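Local coordinates for malonyl CoA-acyl carrier protein transacylase (Clostridium perfringens, PDB 3PTW) that probably transfers the malonyl group from malonyl-CoA to acyl carrier protein, the step that supplies extender units for fatty acid synthesis, at residues E156-N161 against V167-L172; G130-L135 against K177-I182; Q121-E126 against Q204-K209. All blocks are in the same frame, centred on the assembly; numbering follows the deposited sequence.

Contact 1 of 3, residues E156-N161 against V167-L172; sequences EGANYN and VISGEL
N159 and V167 stand side by side on one face of the hairpin formed by strands 155-162 and 165-169, their side chains pointing the same way. With CG anti to its carbonyl carbon (chi1 -55°), N159 lays its amide along the valine: ND2 comes 3.2 Å from V167 CB, with V167 CG1 and CG2 flanking the approach. The N159 side chain also touches M131 and L90. One step along, A158 CB lies 3.6 Å from S169 OG, whose hydroxyl is hydrogen-bonded to the carbonyl oxygen of F198. I168 brings CG2 beside E156 O and G157 CA, and its side chain also touches V132 and V142.

E156 and S169 form a two-bond antiparallel pair, E156 N to S169 O and S169 N to E156 O, both 3.0 Å. Between G157 and N159 the register shifts by one residue: A158 and N159 both face V167, a classic beta bulge. V167 O accepts from A158 N at 2.7 Å and from N159 N at 3.0 Å, while V167 N returns a bond to N159 O. The two donors, tilted 19° and 26° from the carbonyl plane, satisfy both N-H groups of the bulge on one oxygen, whereas the N159 amide meets V167 by van der Waals contact alone.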
ATOM      1  N   GLU A 156      -6.057  13.166 -13.271  1.00 33.01           N
ATOM      2  CA  GLU A 156      -6.828  11.948 -13.114  1.00 33.22           C
ATOM      3  C   GLU A 156      -6.916  11.624 -11.618  1.00 32.84           C
ATOM      4  O   GLU A 156      -6.076  12.077 -10.830  1.00 31.81           O
ATOM      5  CB  GLU A 156      -6.139  10.793 -13.881  1.00 33.59           C
ATOM      6  CG  GLU A 156      -5.996  11.014 -15.416  1.00 31.90           C
ATOM      7  CD  GLU A 156      -5.296   9.862 -16.153  1.00 34.26           C
ATOM      8  OE1 GLU A 156      -4.845   8.896 -15.494  1.00 32.52           O
ATOM      9  OE2 GLU A 156      -5.189   9.921 -17.403  1.00 33.26           O
ATOM     10  N   GLY A 157      -7.945  10.871 -11.220  1.00 32.74           N
ATOM     11  CA  GLY A 157      -8.008  10.346  -9.852  1.00 32.66           C
ATOM     12  C   GLY A 157      -6.862   9.363  -9.637  1.00 32.44           C
ATOM     13  O   GLY A 157      -6.558   8.566 -10.525  1.00 33.21           O
ATOM     14  N   ALA A 158      -6.216   9.438  -8.471  1.00 31.19           N
ATOM     15  CA  ALA A 158      -5.038   8.614  -8.158  1.00 30.11           C
ATOM     16  C   ALA A 158      -5.272   7.698  -6.938  1.00 29.24           C
ATOM     17  O   ALA A 158      -4.840   6.536  -6.926  1.00 27.43           O
ATOM     18  CB  ALA A 158      -3.786   9.512  -7.941  1.00 29.28           C
ATOM     19  N   ASN A 159      -5.954   8.231  -5.925  1.00 30.37           N
ATOM     20  CA  ASN A 159      -6.316   7.466  -4.729  1.00 31.79           C
ATOM     21  C   ASN A 159      -7.713   7.814  -4.252  1.00 31.92           C
ATOM     22  O   ASN A 159      -8.127   8.969  -4.322  1.00 32.63           O
ATOM     23  CB  ASN A 159      -5.322   7.720  -3.593  1.00 33.37           C
ATOM     24  CG  ASN A 159      -3.887   7.454  -3.998  1.00 35.43           C
ATOM     25  OD1 ASN A 159      -3.356   6.400  -3.725  1.00 34.91           O
ATOM     26  ND2 ASN A 159      -3.259   8.413  -4.666  1.00 34.94           N
ATOM     27  N   TYR A 160      -8.440   6.805  -3.795  1.00 31.80           N
ATOM     28  CA  TYR A 160      -9.738   6.980  -3.139  1.00 31.64           C
ATOM     29  C   TYR A 160      -9.605   6.252  -1.803  1.00 30.95           C
ATOM     30  O   TYR A 160      -9.758   5.041  -1.716  1.00 30.79           O
ATOM     31  CB  TYR A 160     -10.891   6.446  -4.011  1.00 32.14           C
ATOM     32  CG  TYR A 160     -11.039   7.251  -5.277  1.00 34.64           C
ATOM     33  CD1 TYR A 160     -11.874   8.383  -5.316  1.00 33.22           C
ATOM     34  CD2 TYR A 160     -10.298   6.934  -6.426  1.00 32.62           C
ATOM     35  CE1 TYR A 160     -11.987   9.160  -6.480  1.00 34.76           C
ATOM     36  CE2 TYR A 160     -10.404   7.708  -7.588  1.00 34.03           C
ATOM     37  CZ  TYR A 160     -11.252   8.816  -7.599  1.00 32.93           C
ATOM     38  OH  TYR A 160     -11.364   9.584  -8.727  1.00 34.94           O
ATOM     39  N   ASN A 161      -9.265   7.012  -0.772  1.00 30.67           N
ATOM     40  CA  ASN A 161      -8.810   6.424   0.478  1.00 30.71           C
ATOM     41  C   ASN A 161      -9.874   6.316   1.555  1.00 31.62           C
ATOM     42  O   ASN A 161      -9.868   5.353   2.325  1.00 31.44           O
ATOM     43  CB  ASN A 161      -7.567   7.153   0.989  1.00 29.86           C
ATOM     44  CG  ASN A 161      -6.377   7.021   0.035  1.00 34.50           C
ATOM     45  OD1 ASN A 161      -6.183   5.987  -0.604  1.00 29.32           O
ATOM     46  ND2 ASN A 161      -5.581   8.062  -0.051  1.00 28.55           N
ATOM     47  N   VAL A 167      -6.923  11.459  -3.658  1.00 29.36           N
ATOM     48  CA  VAL A 167      -5.716  12.051  -4.239  1.00 29.42           C
ATOM     49  C   VAL A 167      -5.853  12.111  -5.753  1.00 28.96           C
ATOM     50  O   VAL A 167      -6.289  11.152  -6.387  1.00 28.87           O
ATOM     51  CB  VAL A 167      -4.412  11.310  -3.827  1.00 29.65           C
ATOM     52  CG1 VAL A 167      -3.178  12.045  -4.361  1.00 24.82           C
ATOM     53  CG2 VAL A 167      -4.318  11.126  -2.281  1.00 24.00           C
ATOM     54  N   ILE A 168      -5.507  13.252  -6.338  1.00 28.84           N
ATOM     55  CA  ILE A 168      -5.428  13.344  -7.798  1.00 28.33           C
ATOM     56  C   ILE A 168      -3.989  13.548  -8.249  1.00 28.60           C
ATOM     57  O   ILE A 168      -3.179  14.127  -7.526  1.00 28.75           O
ATOM     58  CB  ILE A 168      -6.332  14.467  -8.353  1.00 28.57           C
ATOM     59  CG1 ILE A 168      -5.935  15.852  -7.798  1.00 28.93           C
ATOM     60  CG2 ILE A 168      -7.799  14.132  -8.080  1.00 29.43           C
ATOM     61  CD1 ILE A 168      -6.702  17.054  -8.441  1.00 29.00           C
ATOM     62  N   SER A 169      -3.660  13.082  -9.449  1.00 29.34           N
ATOM     63  CA  SER A 169      -2.294  13.263  -9.959  1.00 29.63           C
ATOM     64  C   SER A 169      -2.290  13.579 -11.448  1.00 30.49           C
ATOM     65  O   SER A 169      -3.313  13.440 -12.137  1.00 31.38           O
ATOM     66  CB  SER A 169      -1.415  12.039  -9.642  1.00 28.53           C
ATOM     67  OG  SER A 169      -1.759  10.959 -10.475  1.00 34.10           O
ATOM     68  N   GLY A 170      -1.140  14.019 -11.939  1.00 29.86           N
ATOM     69  CA  GLY A 170      -1.038  14.459 -13.319  1.00 30.14           C
ATOM     70  C   GLY A 170       0.010  15.542 -13.473  1.00 29.93           C
ATOM     71  O   GLY A 170       0.935  15.640 -12.661  1.00 30.05           O
ATOM     72  N   GLU A 171      -0.129  16.361 -14.508  1.00 29.35           N
ATOM     73  CA  GLU A 171       0.853  17.413 -14.754  1.00 29.34           C
ATOM     74  C   GLU A 171       0.654  18.558 -13.786  1.00 29.07           C
ATOM     75  O   GLU A 171      -0.474  18.966 -13.530  1.00 27.49           O
ATOM     76  CB  GLU A 171       0.762  17.930 -16.182  1.00 29.69           C
ATOM     77  CG  GLU A 171       0.882  16.842 -17.213  1.00 40.99           C
ATOM     78  CD  GLU A 171       0.703  17.378 -18.587  1.00 30.04           C
ATOM     79  OE1 GLU A 171      -0.386  17.177 -19.164  1.00 42.20           O
ATOM     80  OE2 GLU A 171       1.630  18.045 -19.076  1.00 42.57           O
ATOM     81  N   LEU A 172       1.772  19.066 -13.265  1.00 30.55           N
ATOM     82  CA  LEU A 172       1.773  20.127 -12.259  1.00 32.23           C
ATOM     83  C   LEU A 172       1.016  21.350 -12.716  1.00 33.07           C
ATOM     84  O   LEU A 172       0.293  21.971 -11.945  1.00 33.57           O
ATOM     85  CB  LEU A 172       3.209  20.536 -11.915  1.00 33.74           C
ATOM     86  CG  LEU A 172       4.005  19.556 -11.054  1.00 36.54           C
ATOM     87  CD1 LEU A 172       5.316  20.184 -10.664  1.00 34.80           C
ATOM     88  CD2 LEU A 172       3.222  19.136  -9.812  1.00 33.75           C
TER

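Contact 2 of 3, residues G130-L135 against K177-I182; sequences GMVAVL and KAMEFI
Helix 172-184 packs on one face of the antiparallel sheet in the ferredoxin-like subdomain, bringing M179 and I182 against V132 and V134 of strand 129-135. Two apolar pairs make up the contact, each joining a valine methyl to a longer side chain from the helix. V132 CG1 meets M179 CG at 3.9 Å, and V132 CG2 lies 4.2 Å from M179 SD; the two valine methyls lie along the CG-SD stretch of the methionine, which crosses them at a slant. That chain runs extended through chi2 and then bends at chi3 (61°), which turns its terminal methyl aside after the sulfur has passed the valine. The second pair meets through methyl groups alone: V134 CG2 and I182 CD1 are 3.8 Å apart.

The spacing follows from the two kinds of backbone. V132 and V134 are two residues apart on the strand and therefore share a face, whereas M179 and I182 are three apart on the helix, almost one turn, and emerge on the same flank. V132 and M179 have their CA atoms 8.0 Å apart, as do V134 and I182, leaving a single layer of side chains between strand and helix. Strands 165-169 and 188-191 flank strand 129-135 and run parallel to each other; helix 172-184 links them in a beta-alpha-beta crossover over it, the second half of the βαββαβ subdomain of malonyl transacylases. A189 of strand 188-191 touches V132, M179 and I182, carrying the apolar layer over to the next strand. Helix 139-149 lies against the same layer, its V142 touching V134 and its I145 and S149 touching A178. M131 faces the other way, toward V167, L192 and F198.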
ATOM      1  N   GLY A 130       2.955  15.700 -10.421  1.00 33.92           N
ATOM      2  CA  GLY A 130       2.890  15.634  -8.959  1.00 33.02           C
ATOM      3  C   GLY A 130       1.589  15.033  -8.480  1.00 31.71           C
ATOM      4  O   GLY A 130       0.873  14.388  -9.244  1.00 30.64           O
ATOM      5  N   MET A 131       1.292  15.223  -7.198  1.00 31.86           N
ATOM      6  CA  MET A 131       0.068  14.689  -6.618  1.00 31.69           C
ATOM      7  C   MET A 131      -0.552  15.706  -5.677  1.00 31.79           C
ATOM      8  O   MET A 131       0.164  16.499  -5.043  1.00 32.10           O
ATOM      9  CB  MET A 131       0.341  13.371  -5.894  1.00 31.70           C
ATOM     10  CG  MET A 131       0.891  12.270  -6.812  1.00 26.62           C
ATOM     11  SD  MET A 131       1.313  10.762  -5.909  1.00 32.74           S
ATOM     12  CE  MET A 131      -0.284   9.926  -5.958  1.00 26.06           C
ATOM     13  N   VAL A 132      -1.882  15.682  -5.604  1.00 30.80           N
ATOM     14  CA  VAL A 132      -2.626  16.625  -4.787  1.00 30.53           C
ATOM     15  C   VAL A 132      -3.669  15.909  -3.929  1.00 30.35           C
ATOM     16  O   VAL A 132      -4.536  15.194  -4.460  1.00 29.84           O
ATOM     17  CB  VAL A 132      -3.289  17.731  -5.659  1.00 30.14           C
ATOM     18  CG1 VAL A 132      -4.181  18.634  -4.812  1.00 28.04           C
ATOM     19  CG2 VAL A 132      -2.226  18.562  -6.381  1.00 27.40           C
ATOM     20  N   ALA A 133      -3.572  16.101  -2.612  1.00 30.99           N
ATOM     21  CA  ALA A 133      -4.605  15.648  -1.676  1.00 32.44           C
ATOM     22  C   ALA A 133      -5.874  16.498  -1.849  1.00 33.28           C
ATOM     23  O   ALA A 133      -5.802  17.721  -1.941  1.00 33.80           O
ATOM     24  CB  ALA A 133      -4.102  15.721  -0.224  1.00 32.82           C
ATOM     25  N   VAL A 134      -7.028  15.841  -1.916  1.00 33.56           N
ATOM     26  CA  VAL A 134      -8.309  16.535  -2.113  1.00 33.75           C
ATOM     27  C   VAL A 134      -9.229  16.195  -0.934  1.00 34.14           C
ATOM     28  O   VAL A 134      -9.527  15.029  -0.695  1.00 33.34           O
ATOM     29  CB  VAL A 134      -8.973  16.154  -3.461  1.00 33.34           C
ATOM     30  CG1 VAL A 134     -10.347  16.816  -3.613  1.00 36.12           C
ATOM     31  CG2 VAL A 134      -8.078  16.541  -4.637  1.00 35.66           C
ATOM     32  N   LEU A 135      -9.659  17.220  -0.204  1.00 35.44           N
ATOM     33  CA  LEU A 135     -10.455  17.023   1.001  1.00 36.97           C
ATOM     34  C   LEU A 135     -11.895  17.486   0.826  1.00 37.39           C
ATOM     35  O   LEU A 135     -12.154  18.443   0.102  1.00 37.21           O
ATOM     36  CB  LEU A 135      -9.813  17.743   2.192  1.00 38.45           C
ATOM     37  CG  LEU A 135      -8.402  17.348   2.640  1.00 44.17           C
ATOM     38  CD1 LEU A 135      -8.047  18.086   3.918  1.00 39.33           C
ATOM     39  CD2 LEU A 135      -8.308  15.859   2.869  1.00 38.59           C
ATOM     40  N   LYS A 177      -4.344  24.252 -11.748  1.00 39.80           N
ATOM     41  CA  LYS A 177      -5.693  24.709 -12.087  1.00 40.20           C
ATOM     42  C   LYS A 177      -6.784  23.968 -11.291  1.00 38.86           C
ATOM     43  O   LYS A 177      -7.760  24.579 -10.841  1.00 38.81           O
ATOM     44  CB  LYS A 177      -5.942  24.619 -13.594  1.00 41.81           C
ATOM     45  CG  LYS A 177      -6.766  25.784 -14.140  1.00 53.97           C
ATOM     46  CD  LYS A 177      -5.927  26.830 -14.877  1.00 45.17           C
ATOM     47  CE  LYS A 177      -4.893  27.514 -13.989  1.00 55.11           C
ATOM     48  NZ  LYS A 177      -3.782  28.044 -14.823  1.00 46.73           N
ATOM     49  N   ALA A 178      -6.592  22.660 -11.107  1.00 37.43           N
ATOM     50  CA  ALA A 178      -7.512  21.825 -10.336  1.00 36.84           C
ATOM     51  C   ALA A 178      -7.663  22.342  -8.909  1.00 37.17           C
ATOM     52  O   ALA A 178      -8.782  22.419  -8.389  1.00 36.55           O
ATOM     53  CB  ALA A 178      -7.042  20.374 -10.332  1.00 35.49           C
ATOM     54  N   MET A 179      -6.528  22.698  -8.301  1.00 38.01           N
ATOM     55  CA  MET A 179      -6.492  23.286  -6.958  1.00 39.32           C
ATOM     56  C   MET A 179      -7.319  24.570  -6.872  1.00 40.03           C
ATOM     57  O   MET A 179      -8.078  24.744  -5.914  1.00 40.65           O
ATOM     58  CB  MET A 179      -5.045  23.553  -6.530  1.00 40.25           C
ATOM     59  CG  MET A 179      -4.216  22.291  -6.242  1.00 33.35           C
ATOM     60  SD  MET A 179      -2.482  22.697  -5.886  1.00 41.57           S
ATOM     61  CE  MET A 179      -2.705  23.729  -4.415  1.00 34.38           C
ATOM     62  N   GLU A 180      -7.171  25.453  -7.868  1.00 40.30           N
ATOM     63  CA  GLU A 180      -8.021  26.645  -8.013  1.00 41.34           C
ATOM     64  C   GLU A 180      -9.496  26.253  -8.048  1.00 40.68           C
ATOM     65  O   GLU A 180     -10.282  26.773  -7.265  1.00 41.04           O
ATOM     66  CB  GLU A 180      -7.689  27.450  -9.287  1.00 42.72           C
ATOM     67  CG  GLU A 180      -6.407  28.278  -9.248  1.00 60.22           C
ATOM     68  CD  GLU A 180      -6.156  29.052 -10.547  1.00 44.96           C
ATOM     69  OE1 GLU A 180      -4.972  29.292 -10.881  1.00 61.57           O
ATOM     70  OE2 GLU A 180      -7.130  29.417 -11.242  1.00 61.38           O
ATOM     71  N   PHE A 181      -9.859  25.337  -8.949  1.00 39.71           N
ATOM     72  CA  PHE A 181     -11.250  24.886  -9.092  1.00 39.64           C
ATOM     73  C   PHE A 181     -11.810  24.241  -7.813  1.00 38.91           C
ATOM     74  O   PHE A 181     -12.980  24.458  -7.463  1.00 38.95           O
ATOM     75  CB  PHE A 181     -11.423  23.929 -10.287  1.00 39.52           C
ATOM     76  CG  PHE A 181     -11.196  24.569 -11.633  1.00 42.27           C
ATOM     77  CD1 PHE A 181     -10.350  23.974 -12.560  1.00 40.34           C
ATOM     78  CD2 PHE A 181     -11.827  25.767 -11.979  1.00 41.78           C
ATOM     79  CE1 PHE A 181     -10.125  24.559 -13.817  1.00 42.61           C
ATOM     80  CE2 PHE A 181     -11.613  26.367 -13.236  1.00 43.96           C
ATOM     81  CZ  PHE A 181     -10.756  25.757 -14.155  1.00 42.33           C
ATOM     82  N   ILE A 182     -10.981  23.468  -7.116  1.00 38.25           N
ATOM     83  CA  ILE A 182     -11.399  22.836  -5.857  1.00 39.01           C
ATOM     84  C   ILE A 182     -11.787  23.896  -4.813  1.00 42.00           C
ATOM     85  O   ILE A 182     -12.833  23.784  -4.159  1.00 41.71           O
ATOM     86  CB  ILE A 182     -10.327  21.839  -5.327  1.00 37.56           C
ATOM     87  CG1 ILE A 182     -10.343  20.572  -6.177  1.00 33.82           C
ATOM     88  CG2 ILE A 182     -10.569  21.449  -3.871  1.00 33.74           C
ATOM     89  CD1 ILE A 182      -9.036  19.843  -6.221  1.00 36.35           C
TER

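Contact 3 of 3, residues Q121-E126 against Q204-K209; sequences QEAVAE and QPAAEK
A123 meets the first turn of helix 204-214 near the C-terminal end of helix 106-122. Before it, Q121 turns its CB away from helix 204-214, and its side chain touches S195 and F198 instead. E122, at the surface, holds OE1 5.9 Å from K209 NZ; the charges are opposite but not in contact, so any attraction is probably long-range.

A123 then carries the approach. Its CB points at the helix and lies 4.0 Å from A206 CB and 4.1 Å from A206 N, one methyl against another with the backbone close behind. Small side chains on both sides let the main chains come near, the two CA atoms being 5.6 Å apart. A123 O adds a looser touch, 4.5 Å from CG of P205, a surface proline. V124 takes the chain onward, its side chain resting on P197 and M202.

Across from these residues, Q204 NE2 donates to E208 OE2 at 3.0 Å, nearly straight at 176° and in the amide plane, bridging one helical turn; Q204 OE1 is hydrogen-bonded to K250 NZ. F119, in the same helix as Q121, touches A206 and K209. This is plain packing of the chain leaving helix 106-122 against the start of helix 204-214, within the acyl transferase domain.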
ATOM      1  N   GLN A 121       9.451   5.965 -10.251  1.00 37.43           N
ATOM      2  CA  GLN A 121      10.147   7.224  -9.992  1.00 38.27           C
ATOM      3  C   GLN A 121      10.706   7.844 -11.273  1.00 39.25           C
ATOM      4  O   GLN A 121      10.667   9.067 -11.437  1.00 39.88           O
ATOM      5  CB  GLN A 121      11.262   7.036  -8.957  1.00 39.18           C
ATOM      6  CG  GLN A 121      11.715   8.329  -8.218  1.00 45.41           C
ATOM      7  CD  GLN A 121      10.553   9.149  -7.629  1.00 39.94           C
ATOM      8  OE1 GLN A 121      10.494  10.371  -7.794  1.00 45.94           O
ATOM      9  NE2 GLN A 121       9.628   8.479  -6.957  1.00 44.00           N
ATOM     10  N   GLU A 122      11.199   6.993 -12.172  1.00 39.40           N
ATOM     11  CA  GLU A 122      11.867   7.427 -13.402  1.00 40.58           C
ATOM     12  C   GLU A 122      10.940   7.693 -14.593  1.00 40.11           C
ATOM     13  O   GLU A 122      11.383   8.248 -15.586  1.00 40.82           O
ATOM     14  CB  GLU A 122      12.928   6.402 -13.817  1.00 41.53           C
ATOM     15  CG  GLU A 122      14.115   6.305 -12.872  1.00 53.05           C
ATOM     16  CD  GLU A 122      15.154   5.277 -13.327  1.00 43.92           C
ATOM     17  OE1 GLU A 122      14.821   4.411 -14.175  1.00 53.73           O
ATOM     18  OE2 GLU A 122      16.303   5.336 -12.834  1.00 54.34           O
ATOM     19  N   ALA A 123       9.672   7.289 -14.500  1.00 38.90           N
ATOM     20  CA  ALA A 123       8.729   7.379 -15.633  1.00 38.26           C
ATOM     21  C   ALA A 123       8.565   8.800 -16.170  1.00 39.13           C
ATOM     22  O   ALA A 123       8.578   9.024 -17.379  1.00 39.08           O
ATOM     23  CB  ALA A 123       7.361   6.801 -15.250  1.00 36.64           C
ATOM     24  N   VAL A 124       8.401   9.747 -15.245  1.00 39.73           N
ATOM     25  CA  VAL A 124       8.229  11.160 -15.556  1.00 39.63           C
ATOM     26  C   VAL A 124       9.413  11.925 -14.961  1.00 39.91           C
ATOM     27  O   VAL A 124       9.848  11.628 -13.847  1.00 39.80           O
ATOM     28  CB  VAL A 124       6.897  11.683 -14.960  1.00 38.80           C
ATOM     29  CG1 VAL A 124       6.688  13.154 -15.283  1.00 31.96           C
ATOM     30  CG2 VAL A 124       5.721  10.854 -15.478  1.00 31.80           C
ATOM     31  N   ALA A 125       9.924  12.903 -15.706  1.00 40.76           N
ATOM     32  CA  ALA A 125      11.038  13.730 -15.259  1.00 41.91           C
ATOM     33  C   ALA A 125      10.621  14.596 -14.067  1.00 42.42           C
ATOM     34  O   ALA A 125       9.441  14.953 -13.930  1.00 42.04           O
ATOM     35  CB  ALA A 125      11.534  14.604 -16.401  1.00 42.91           C
ATOM     36  N   GLU A 126      11.591  14.911 -13.206  1.00 42.96           N
ATOM     37  CA  GLU A 126      11.371  15.719 -12.006  1.00 42.86           C
ATOM     38  C   GLU A 126      10.825  17.097 -12.371  1.00 42.15           C
ATOM     39  O   GLU A 126      11.328  17.749 -13.281  1.00 42.90           O
ATOM     40  CB  GLU A 126      12.684  15.868 -11.236  1.00 44.11           C
ATOM     41  CG  GLU A 126      12.558  16.431  -9.824  1.00 62.68           C
ATOM     42  CD  GLU A 126      13.839  16.252  -9.005  1.00 45.78           C
ATOM     43  OE1 GLU A 126      13.777  15.569  -7.956  1.00 63.06           O
ATOM     44  OE2 GLU A 126      14.901  16.774  -9.414  1.00 64.33           O
ATOM     45  N   GLN A 204       2.465   5.276 -17.679  1.00 34.54           N
ATOM     46  CA  GLN A 204       2.400   4.252 -18.723  1.00 36.01           C
ATOM     47  C   GLN A 204       3.771   3.594 -18.976  1.00 37.03           C
ATOM     48  O   GLN A 204       3.831   2.378 -19.104  1.00 38.65           O
ATOM     49  CB  GLN A 204       1.796   4.838 -20.016  1.00 36.72           C
ATOM     50  CG  GLN A 204       1.713   3.884 -21.214  1.00 43.55           C
ATOM     51  CD  GLN A 204       0.809   2.674 -20.964  1.00 38.17           C
ATOM     52  OE1 GLN A 204      -0.183   2.754 -20.229  1.00 42.86           O
ATOM     53  NE2 GLN A 204       1.156   1.549 -21.576  1.00 43.61           N
ATOM     54  N   PRO A 205       4.875   4.382 -19.023  1.00 36.44           N
ATOM     55  CA  PRO A 205       6.184   3.748 -19.286  1.00 36.23           C
ATOM     56  C   PRO A 205       6.670   2.830 -18.162  1.00 35.08           C
ATOM     57  O   PRO A 205       7.357   1.839 -18.431  1.00 35.69           O
ATOM     58  CB  PRO A 205       7.132   4.944 -19.447  1.00 37.07           C
ATOM     59  CG  PRO A 205       6.232   6.104 -19.801  1.00 38.91           C
ATOM     60  CD  PRO A 205       5.001   5.853 -18.988  1.00 36.40           C
ATOM     61  N   ALA A 206       6.317   3.148 -16.919  1.00 33.90           N
ATOM     62  CA  ALA A 206       6.585   2.245 -15.794  1.00 32.66           C
ATOM     63  C   ALA A 206       5.730   0.974 -15.817  1.00 31.73           C
ATOM     64  O   ALA A 206       6.186  -0.074 -15.366  1.00 32.81           O
ATOM     65  CB  ALA A 206       6.403   2.967 -14.478  1.00 31.96           C
ATOM     66  N   ALA A 207       4.489   1.068 -16.289  1.00 30.45           N
ATOM     67  CA  ALA A 207       3.623  -0.106 -16.374  1.00 30.30           C
ATOM     68  C   ALA A 207       4.205  -1.122 -17.358  1.00 31.23           C
ATOM     69  O   ALA A 207       4.298  -2.304 -17.042  1.00 30.79           O
ATOM     70  CB  ALA A 207       2.182   0.275 -16.766  1.00 29.76           C
ATOM     71  N   GLU A 208       4.597  -0.646 -18.540  1.00 32.59           N
ATOM     72  CA  GLU A 208       5.257  -1.491 -19.558  1.00 34.16           C
ATOM     73  C   GLU A 208       6.543  -2.167 -19.045  1.00 34.45           C
ATOM     74  O   GLU A 208       6.773  -3.355 -19.303  1.00 34.56           O
ATOM     75  CB  GLU A 208       5.548  -0.682 -20.837  1.00 35.10           C
ATOM     76  CG  GLU A 208       4.305  -0.031 -21.442  1.00 34.61           C
ATOM     77  CD  GLU A 208       4.596   0.802 -22.690  1.00 36.66           C
ATOM     78  OE1 GLU A 208       5.768   0.868 -23.119  1.00 36.77           O
ATOM     79  OE2 GLU A 208       3.638   1.393 -23.247  1.00 36.37           O
ATOM     80  N   LYS A 209       7.368  -1.420 -18.314  1.00 33.89           N
ATOM     81  CA  LYS A 209       8.609  -1.988 -17.760  1.00 33.96           C
ATOM     82  C   LYS A 209       8.330  -3.003 -16.659  1.00 33.03           C
ATOM     83  O   LYS A 209       9.016  -4.011 -16.552  1.00 33.38           O
ATOM     84  CB  LYS A 209       9.535  -0.894 -17.235  1.00 34.38           C
ATOM     85  CG  LYS A 209      10.315  -0.160 -18.320  1.00 34.64           C
ATOM     86  CD  LYS A 209      11.210   0.901 -17.676  1.00 36.91           C
ATOM     87  CE  LYS A 209      11.631   1.976 -18.666  1.00 36.63           C
ATOM     88  NZ  LYS A 209      13.020   1.783 -19.145  1.00 39.92           N
TER

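From the N terminus, helix 106-122 nears its C-terminal end at contact 3 and leads into strand 129-135, the first element of contact 2. Helix 139-149 follows, then the hairpin of contact 1, which closes the shortest loop, and helix 172-184 comes back to complete contact 2. The chain adds strand 188-191 before helix 204-214 closes contact 3. The loops are thus nested, contact 1 inside contact 2 and contact 2 inside contact 3. Contacts 1 and 2 share the antiparallel sheet and touch directly, I168 O lying 2.8 Å from V132 N, a probable hydrogen bond. Contact 3 joins the helices that lead into and follow this sheet region, its centre about 16 Å from that of contact 1.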